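PDB 6SMO: Ketoacyl_synth_N domain-containing protein from Photorhabdus luminescens subsp. laumondii, which probably takes part in beta-ketoacyl synthesis for polyketide assembly, paired with a ketoacyl synthase subunit, and holds a bound polyketide-like chain in a pocket. Local coordinates for residues F247-A252 with H362-S367; A12-G17 with P308-Q313; G97-N102 with K153-S158. One frame throughout, in Å; residues are numbered along the deposited sequence.

Interaction 1 of 3, residues F247-A252 with H362-S367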
loop_
_atom_site.group_PDB
_atom_site.type_symbol
_atom_site.label_atom_id
_atom_site.label_comp_id
_atom_site.label_asym_id
_atom_site.label_seq_id
_atom_site.Cartn_x
_atom_site.Cartn_y
_atom_site.Cartn_z
ATOM N N PHE C 247 15.028 -14.152 -8.926
ATOM C CA PHE C 247 13.696 -13.952 -8.295
ATOM C C PHE C 247 12.612 -14.555 -9.197
ATOM O O PHE C 247 12.657 -14.337 -10.425
ATOM C CB PHE C 247 13.437 -12.467 -8.034
ATOM C CG PHE C 247 12.040 -12.148 -7.565
ATOM C CD1 PHE C 247 11.500 -12.790 -6.461
ATOM C CD2 PHE C 247 11.264 -11.205 -8.223
ATOM C CE1 PHE C 247 10.214 -12.499 -6.028
ATOM C CE2 PHE C 247 9.979 -10.914 -7.789
ATOM C CZ PHE C 247 9.458 -11.560 -6.690
ATOM N N VAL C 248 11.670 -15.285 -8.591
ATOM C CA VAL C 248 10.537 -15.978 -9.275
ATOM C C VAL C 248 9.229 -15.510 -8.626
ATOM O O VAL C 248 9.157 -15.515 -7.382
ATOM C CB VAL C 248 10.708 -17.507 -9.196
ATOM C CG1 VAL C 248 9.429 -18.259 -9.529
ATOM C CG2 VAL C 248 11.849 -17.986 -10.081
ATOM N N ASP C 249 8.245 -15.118 -9.444
ATOM C CA ASP C 249 6.914 -14.628 -8.992
ATOM C C ASP C 249 5.860 -15.032 -10.030
ATOM O O ASP C 249 5.700 -14.300 -11.026
ATOM C CB ASP C 249 6.937 -13.115 -8.757
ATOM C CG ASP C 249 5.693 -12.565 -8.075
ATOM O OD1 ASP C 249 4.921 -13.370 -7.514
ATOM O OD2 ASP C 249 5.508 -11.332 -8.106
ATOM N N TYR C 250 5.182 -16.161 -9.798
ATOM C CA TYR C 250 4.138 -16.732 -10.690
ATOM C C TYR C 250 2.913 -17.131 -9.861
ATOM O O TYR C 250 2.957 -17.038 -8.617
ATOM C CB TYR C 250 4.700 -17.918 -11.478
ATOM C CG TYR C 250 5.714 -17.539 -12.526
ATOM C CD1 TYR C 250 5.328 -17.193 -13.811
ATOM C CD2 TYR C 250 7.067 -17.518 -12.231
ATOM C CE1 TYR C 250 6.258 -16.839 -14.776
ATOM C CE2 TYR C 250 8.011 -17.167 -13.182
ATOM C CZ TYR C 250 7.606 -16.827 -14.460
ATOM O OH TYR C 250 8.531 -16.480 -15.402
ATOM N N PHE C 251 1.848 -17.550 -10.550
ATOM C CA PHE C 251 0.546 -17.972 -9.970
ATOM C C PHE C 251 0.095 -19.279 -10.631
ATOM O O PHE C 251 0.499 -19.546 -11.781
ATOM C CB PHE C 251 -0.497 -16.866 -10.150
ATOM C CG PHE C 251 -1.724 -17.020 -9.287
ATOM C CD1 PHE C 251 -1.713 -16.609 -7.963
ATOM C CD2 PHE C 251 -2.887 -17.576 -9.796
ATOM C CE1 PHE C 251 -2.840 -16.751 -7.167
ATOM C CE2 PHE C 251 -4.013 -17.718 -8.999
ATOM C CZ PHE C 251 -3.988 -17.305 -7.686
ATOM N N ALA C 252 -0.712 -20.064 -9.912
ATOM C CA ALA C 252 -1.285 -21.356 -10.358
ATOM C C ALA C 252 -2.782 -21.376 -10.053
ATOM O O ALA C 252 -3.174 -21.619 -8.914
ATOM C CB ALA C 252 -0.564 -22.495 -9.679
ATOM N N HIS C 362 -0.272 -18.833 -5.303
ATOM C CA HIS C 362 0.964 -18.129 -5.748
ATOM C C HIS C 362 2.115 -19.137 -5.836
ATOM O O HIS C 362 1.975 -20.238 -5.280
ATOM C CB HIS C 362 1.321 -16.970 -4.805
ATOM C CG HIS C 362 0.535 -15.726 -5.044
ATOM N ND1 HIS C 362 -0.709 -15.520 -4.482
ATOM C CD2 HIS C 362 0.812 -14.621 -5.769
ATOM C CE1 HIS C 362 -1.169 -14.344 -4.858
ATOM N NE2 HIS C 362 -0.254 -13.774 -5.648
ATOM N N VAL C 363 3.195 -18.772 -6.534
ATOM C CA VAL C 363 4.501 -19.497 -6.529
ATOM C C VAL C 363 5.617 -18.446 -6.574
ATOM O O VAL C 363 5.847 -17.876 -7.659
ATOM C CB VAL C 363 4.627 -20.500 -7.695
ATOM C CG1 VAL C 363 6.017 -21.117 -7.761
ATOM C CG2 VAL C 363 3.570 -21.591 -7.628
ATOM N N CYS C 364 6.266 -18.201 -5.433
ATOM C CA CYS C 364 7.361 -17.211 -5.263
ATOM C C CYS C 364 8.622 -17.921 -4.759
ATOM O O CYS C 364 8.491 -18.836 -3.923
ATOM C CB CYS C 364 6.947 -16.106 -4.300
ATOM S SG CYS C 364 5.507 -15.165 -4.870
ATOM N N ALA C 365 9.792 -17.516 -5.256
ATOM C CA ALA C 365 11.106 -18.079 -4.865
ATOM C C ALA C 365 12.214 -17.037 -5.066
ATOM O O ALA C 365 12.141 -16.270 -6.047
ATOM C CB ALA C 365 11.385 -19.336 -5.650
ATOM N N LEU C 366 13.194 -17.028 -4.156
ATOM C CA LEU C 366 14.399 -16.156 -4.193
ATOM C C LEU C 366 15.653 -17.035 -4.229
ATOM O O LEU C 366 15.634 -18.117 -3.605
ATOM C CB LEU C 366 14.397 -15.248 -2.958
ATOM C CG LEU C 366 13.418 -14.075 -3.003
ATOM C CD1 LEU C 366 13.154 -13.536 -1.606
ATOM C CD2 LEU C 366 13.934 -12.971 -3.913
ATOM N N SER C 367 16.695 -16.579 -4.932
ATOM C CA SER C 367 18.002 -17.269 -5.086
ATOM C C SER C 367 19.121 -16.388 -4.518
ATOM O O SER C 367 19.272 -15.247 -4.995
ATOM C CB SER C 367 18.258 -17.618 -6.530
ATOM O OG SER C 367 19.535 -18.220 -6.688
#

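Interaction 2 of 3, residues A12-G17 with P308-Q313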
loop_
_atom_site.group_PDB
_atom_site.type_symbol
_atom_site.label_atom_id
_atom_site.label_comp_id
_atom_site.label_asym_id
_atom_site.label_seq_id
_atom_site.Cartn_x
_atom_site.Cartn_y
_atom_site.Cartn_z
ATOM N N ALA C 12 16.452 -9.124 12.169
ATOM C CA ALA C 12 15.156 -9.797 12.401
ATOM C C ALA C 12 14.910 -9.930 13.902
ATOM O O ALA C 12 15.871 -9.929 14.631
ATOM C CB ALA C 12 15.206 -11.160 11.790
ATOM N N ILE C 13 13.654 -10.019 14.327
ATOM C CA ILE C 13 13.304 -10.271 15.757
ATOM C C ILE C 13 12.254 -11.380 15.762
ATOM O O ILE C 13 11.428 -11.387 14.891
ATOM C CB ILE C 13 12.834 -9.003 16.486
ATOM C CG1 ILE C 13 11.607 -8.375 15.832
ATOM C CG2 ILE C 13 13.956 -8.001 16.602
ATOM C CD1 ILE C 13 10.982 -7.300 16.665
ATOM N N HIS C 14 12.301 -12.293 16.720
ATOM C CA HIS C 14 11.356 -13.435 16.700
ATOM C C HIS C 14 11.192 -13.983 18.116
ATOM O O HIS C 14 12.000 -13.643 18.951
ATOM C CB HIS C 14 11.936 -14.465 15.734
ATOM C CG HIS C 14 11.073 -15.630 15.408
ATOM N ND1 HIS C 14 11.354 -16.885 15.844
ATOM C CD2 HIS C 14 9.971 -15.746 14.661
ATOM C CE1 HIS C 14 10.454 -17.718 15.407
ATOM N NE2 HIS C 14 9.610 -17.050 14.680
ATOM N N PRO C 15 10.175 -14.809 18.417
ATOM C CA PRO C 15 10.024 -15.413 19.726
ATOM C C PRO C 15 11.278 -16.211 20.095
ATOM O O PRO C 15 11.569 -16.319 21.232
ATOM C CB PRO C 15 8.894 -16.401 19.460
ATOM C CG PRO C 15 8.022 -15.674 18.515
ATOM C CD PRO C 15 9.022 -15.065 17.570
ATOM N N ASP C 16 11.896 -16.853 19.118
ATOM C CA ASP C 16 13.176 -17.572 19.301
ATOM C C ASP C 16 14.341 -16.593 19.506
ATOM O O ASP C 16 15.341 -17.020 20.038
ATOM C CB ASP C 16 13.371 -18.641 18.229
ATOM C CG ASP C 16 12.480 -19.860 18.386
ATOM O OD1 ASP C 16 11.755 -19.937 19.364
ATOM O OD2 ASP C 16 12.532 -20.726 17.521
ATOM N N GLY C 17 14.303 -15.380 18.970
ATOM C CA GLY C 17 15.438 -14.484 19.250
ATOM C C GLY C 17 15.167 -13.023 18.956
ATOM O O GLY C 17 14.441 -12.743 18.036
ATOM N N PRO C 308 8.412 -25.776 10.873
ATOM C CA PRO C 308 8.053 -26.296 12.195
ATOM C C PRO C 308 8.687 -25.506 13.352
ATOM O O PRO C 308 8.074 -25.430 14.401
ATOM C CB PRO C 308 8.587 -27.738 12.191
ATOM C CG PRO C 308 8.710 -28.091 10.724
ATOM C CD PRO C 308 9.079 -26.791 10.042
ATOM N N TYR C 309 9.878 -24.938 13.130
ATOM C CA TYR C 309 10.696 -24.227 14.148
ATOM C C TYR C 309 10.339 -22.734 14.162
ATOM O O TYR C 309 10.167 -22.178 15.264
ATOM C CB TYR C 309 12.190 -24.442 13.884
ATOM C CG TYR C 309 12.574 -25.866 13.560
ATOM C CD1 TYR C 309 12.196 -26.914 14.384
ATOM C CD2 TYR C 309 13.317 -26.168 12.430
ATOM C CE1 TYR C 309 12.541 -28.225 14.092
ATOM C CE2 TYR C 309 13.672 -27.473 12.125
ATOM C CZ TYR C 309 13.284 -28.506 12.959
ATOM O OH TYR C 309 13.630 -29.793 12.665
ATOM N N LEU C 310 10.152 -22.154 12.975
ATOM C CA LEU C 310 9.873 -20.704 12.810
ATOM C C LEU C 310 8.374 -20.382 12.822
ATOM O O LEU C 310 8.058 -19.218 13.021
ATOM C CB LEU C 310 10.529 -20.219 11.514
ATOM C CG LEU C 310 12.053 -20.214 11.504
ATOM C CD1 LEU C 310 12.579 -19.810 10.140
ATOM C CD2 LEU C 310 12.598 -19.286 12.572
ATOM N N ASP C 311 7.506 -21.325 12.442
ATOM C CA ASP C 311 6.015 -21.191 12.422
ATOM C C ASP C 311 5.519 -20.374 11.220
ATOM O O ASP C 311 6.324 -19.880 10.435
ATOM C CB ASP C 311 5.381 -20.788 13.760
ATOM C CG ASP C 311 5.994 -21.438 14.982
ATOM O OD1 ASP C 311 5.924 -22.667 15.090
ATOM O OD2 ASP C 311 6.546 -20.700 15.800
ATOM N N ASN C 312 4.209 -20.185 11.124
ATOM C CA ASN C 312 3.663 -19.396 9.997
ATOM C C ASN C 312 3.664 -17.930 10.425
ATOM O O ASN C 312 3.009 -17.613 11.411
ATOM C CB ASN C 312 2.268 -19.883 9.613
ATOM C CG ASN C 312 1.768 -19.293 8.317
ATOM O OD1 ASN C 312 2.535 -18.728 7.556
ATOM N ND2 ASN C 312 0.486 -19.424 8.058
ATOM N N GLN C 313 4.412 -17.088 9.715
ATOM C CA GLN C 313 4.478 -15.645 10.047
ATOM C C GLN C 313 3.868 -14.822 8.912
ATOM O O GLN C 313 4.009 -13.599 8.960
ATOM C CB GLN C 313 5.928 -15.234 10.281
ATOM C CG GLN C 313 6.684 -16.166 11.211
ATOM C CD GLN C 313 8.094 -15.689 11.434
ATOM O OE1 GLN C 313 9.055 -16.285 10.960
ATOM N NE2 GLN C 313 8.223 -14.593 12.151
#

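Interaction 3 of 3, residues G97-N102 with K153-S158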
loop_
_atom_site.group_PDB
_atom_site.type_symbol
_atom_site.label_atom_id
_atom_site.label_comp_id
_atom_site.label_asym_id
_atom_site.label_seq_id
_atom_site.Cartn_x
_atom_site.Cartn_y
_atom_site.Cartn_z
ATOM N N GLY C 97 15.399 3.530 -1.085
ATOM C CA GLY C 97 13.964 3.193 -0.998
ATOM C C GLY C 97 13.684 2.197 0.115
ATOM O O GLY C 97 14.654 1.671 0.698
ATOM N N ILE C 98 12.401 1.956 0.403
ATOM C CA ILE C 98 11.918 1.034 1.477
ATOM C C ILE C 98 10.812 0.148 0.895
ATOM O O ILE C 98 9.759 0.698 0.526
ATOM C CB ILE C 98 11.415 1.828 2.701
ATOM C CG1 ILE C 98 12.459 2.819 3.222
ATOM C CG2 ILE C 98 10.947 0.882 3.799
ATOM C CD1 ILE C 98 11.866 3.991 3.964
ATOM N N TYR C 99 11.042 -1.169 0.828
ATOM C CA TYR C 99 10.058 -2.180 0.358
ATOM C C TYR C 99 9.579 -3.019 1.547
ATOM O O TYR C 99 10.420 -3.593 2.264
ATOM C CB TYR C 99 10.653 -3.039 -0.760
ATOM C CG TYR C 99 10.371 -2.509 -2.142
ATOM C CD1 TYR C 99 10.986 -1.355 -2.602
ATOM C CD2 TYR C 99 9.469 -3.142 -2.983
ATOM C CE1 TYR C 99 10.726 -0.852 -3.866
ATOM C CE2 TYR C 99 9.197 -2.652 -4.250
ATOM C CZ TYR C 99 9.827 -1.502 -4.694
ATOM O OH TYR C 99 9.567 -1.013 -5.941
ATOM N N VAL C 100 8.261 -3.048 1.763
ATOM C CA VAL C 100 7.655 -3.738 2.939
ATOM C C VAL C 100 6.587 -4.741 2.498
ATOM O O VAL C 100 5.976 -4.534 1.460
ATOM C CB VAL C 100 7.049 -2.704 3.912
ATOM C CG1 VAL C 100 6.669 -3.284 5.260
ATOM C CG2 VAL C 100 7.945 -1.498 4.099
ATOM N N GLY C 101 6.446 -5.818 3.269
ATOM C CA GLY C 101 5.401 -6.850 3.132
ATOM C C GLY C 101 4.597 -6.965 4.415
ATOM O O GLY C 101 5.206 -7.258 5.462
ATOM N N ASN C 102 3.287 -6.714 4.352
ATOM C CA ASN C 102 2.373 -6.761 5.525
ATOM C C ASN C 102 0.948 -7.055 5.047
ATOM O O ASN C 102 0.472 -6.337 4.147
ATOM C CB ASN C 102 2.427 -5.465 6.335
ATOM C CG ASN C 102 1.514 -5.497 7.543
ATOM O OD1 ASN C 102 0.536 -4.756 7.605
ATOM N ND2 ASN C 102 1.813 -6.365 8.495
ATOM N N LYS C 153 7.461 0.856 -1.852
ATOM C CA LYS C 153 6.142 0.189 -2.004
ATOM C C LYS C 153 5.877 -0.818 -0.885
ATOM O O LYS C 153 6.826 -1.271 -0.251
ATOM C CB LYS C 153 6.076 -0.582 -3.326
ATOM C CG LYS C 153 6.441 0.213 -4.564
ATOM C CD LYS C 153 5.480 1.333 -4.792
ATOM C CE LYS C 153 6.162 2.623 -5.170
ATOM N NZ LYS C 153 5.484 3.760 -4.516
ATOM N N THR C 154 4.597 -1.106 -0.661
ATOM C CA THR C 154 4.138 -2.098 0.341
ATOM C C THR C 154 3.246 -3.104 -0.385
ATOM O O THR C 154 2.413 -2.678 -1.182
ATOM C CB THR C 154 3.344 -1.457 1.484
ATOM O OG1 THR C 154 4.117 -0.434 2.099
ATOM C CG2 THR C 154 2.947 -2.460 2.542
ATOM N N PHE C 155 3.435 -4.389 -0.104
ATOM C CA PHE C 155 2.629 -5.468 -0.714
ATOM C C PHE C 155 1.827 -6.123 0.402
ATOM O O PHE C 155 2.367 -6.271 1.488
ATOM C CB PHE C 155 3.541 -6.511 -1.352
ATOM C CG PHE C 155 4.297 -6.029 -2.558
ATOM C CD1 PHE C 155 5.477 -5.323 -2.418
ATOM C CD2 PHE C 155 3.829 -6.285 -3.833
ATOM C CE1 PHE C 155 6.173 -4.884 -3.528
ATOM C CE2 PHE C 155 4.527 -5.846 -4.943
ATOM C CZ PHE C 155 5.698 -5.148 -4.787
ATOM N N SER C 156 0.574 -6.475 0.125
ATOM C CA SER C 156 -0.288 -7.149 1.125
ATOM C C SER C 156 -0.798 -8.464 0.539
ATOM O O SER C 156 -1.772 -8.992 1.061
ATOM C CB SER C 156 -1.417 -6.261 1.542
ATOM O OG SER C 156 -0.928 -5.082 2.152
ATOM N N THR C 157 -0.135 -8.963 -0.503
ATOM C CA THR C 157 -0.502 -10.249 -1.150
ATOM C C THR C 157 -0.367 -11.369 -0.114
ATOM O O THR C 157 0.749 -11.545 0.414
ATOM C CB THR C 157 0.359 -10.529 -2.389
ATOM O OG1 THR C 157 0.533 -9.311 -3.113
ATOM C CG2 THR C 157 -0.251 -11.574 -3.296
ATOM N N SER C 158 -1.461 -12.085 0.164
ATOM C CA SER C 158 -1.548 -13.135 1.214
ATOM C C SER C 158 -0.329 -14.062 1.134
ATOM O O SER C 158 -0.076 -14.609 0.041
ATOM C CB SER C 158 -2.836 -13.910 1.111
ATOM O OG SER C 158 -3.911 -13.173 1.671
#

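Interaction 1 of 3, residues F247-A252 with H362-S367
Antiparallel pairing of strand 242-251 with strand 362-369 brings Phe247-Phe251 alongside His362-Leu366 in the mixed sheet of this thiolase-type fold. The ladder rests on Val248 and Ala365, and on Tyr250 and Val363, two hydrogen-bonded pairs that each exchange two backbone bonds. Val248 N donates to Ala365 O at 2.8 Å, and Tyr250 N reaches Val363 O at 2.8 Å. The CB atoms of Val248 and Ala365 face each other at 4.0 Å, a beta-branched valine opposite a small alanine on the face that helices 255-261 and 263-266 pack against.

The other face carries the non-hydrogen-bonded pairs. At one end CD1 of the Phe247 ring lies 3.5 Å from CD2 of Leu366, apolar bulk that continues toward helix 161-175. At the other end Phe251 presents a ring edge to the face of His362 in a T-shaped stack, centroids 4.9 Å apart and planes at 89°. The imidazole reaches this place because its CG stands anti to the carbonyl carbon (chi1 -80°), while Phe251 CG is anti to its own backbone N (chi1 -164°). Between the two aromatic ends, Asp249 OD1 comes to 3.2 Å from Cys364 SG.

The carboxylate of Asp249 bonds to Tyr168 and Gln164 of the same chain and to Ser183 of the PKS_KS chain. His362 uses ND1 for Ser358 OG and NE2 for Val184 O of the PKS_KS chain. The strand pair thus places buried Asp249 and His362 where their polar atoms bond to the partner subunit, which may help the two chains recognise each other.

Interaction 2 of 3, residues A12-G17 with P308-Q313
His14 opens a type I beta turn, residues 14-17, at the end of strand 5-13, and its ring reaches Leu310, the last residue of the short helix 307-310. His14 N donates to Gly17 O, with a weak bond returning from Gly17 N to His14 O. Pro15 fits the second position of the turn because its ring already fixes phi near the value needed there.

The imidazole extends with CG anti to its backbone N (chi1 -172°), which carries NE2 across to the helix end. NE2 donates to Leu310 O at 3.1 Å with a bent N-H...O angle of 145°, the oxygen standing slightly out of the ring plane. A histidine suits this place because the N-H at its ring edge can reach a main-chain carbonyl. Beside that bond, Leu310 CD2 touches His14 CE1 at 3.9 Å, the two side chains crossing at about a right angle.

Asp16 sits nearby, its OD2 3.6 Å from Tyr309 O, while its OD1 forms a salt bridge with Arg47, which also pairs with Asp311. Past the helix, Asp311 takes a positive phi and the chain turns back, which lets Gln313 approach the same ring. Extension beyond CG carries the Gln313 amide to the ring edge, and the rotation at chi3 leaves the two planes 57° apart, with Gln313 NE2 3.3 Å from His14 CD2.

Interaction 3 of 3, residues G97-N102 with K153-S158
Lys153, Tyr99 and Val100 have the most surface buried, about half of the total, where strand 96-101 runs parallel to residues 153-156. Lys153 gives the first strand an acceptor: Val100 N bonds to Lys153 O at 3.0 Å, lying in the carbonyl plane. The lysine side chain runs alongside Tyr99, both pointing the same way. CB of Lys153 lies over one face of the phenol, 4.3 Å from the ring centroid in a CH-pi contact, and CG lies 3.6 Å from Tyr99 OH. A lysine suits this place because its aliphatic part can cover an aromatic face while the bent chain takes its ammonium elsewhere, to a salt bridge with Asp196 of the PKS_KS chain. Tyr99 OH is bonded to Gln151.

The ring of Tyr99 also meets Phe155, with Tyr99 CD2 3.8 Å from Phe155 CE1 near the plane of each ring. Val100, beta-branched and well fitted to a strand, returns the ladder: Phe155 N donates to Val100 O at 3.0 Å. The side chain of Val100 packs on helix 137-146, on the same face as Thr154. Past the strand, Asn102 N reaches Phe155 O at 3.0 Å and Ser156 OG, also bonded to Ser188 OG of the PKS_KS chain, donates to Asn102 O at 2.7 Å.

The side chain of Thr154 lies about 10 Å from the bound polyketide-like ligand. The strands form a beta-alpha-beta crossover, with helix 137-146 packed on Ile98 and Val100, in the N-terminal half of a ketoacyl synthase-like thiolase fold.

From the N terminus, residues 12-17 come first and meet 308-313 with 290 residues between them, so interaction 2 encloses most of the chain and ties the end of strand 5-13 to the end of helix 307-310. Within that span 97-102 and 153-158 close interaction 3, a local loop of 50 residues joining the strands of a beta-alpha-beta unit. Next, 247-252 opens interaction 1, which joins strands 242-251 and 362-369 only after interaction 2 has closed; those two therefore cross, while interactions 3 and 1 follow in series. All three reach the same mixed sheet. Interactions 1 and 3 touch, with His362 NE2 3.2 Å from Thr157 CG2, and both contribute to the boundary with the PKS_KS chain.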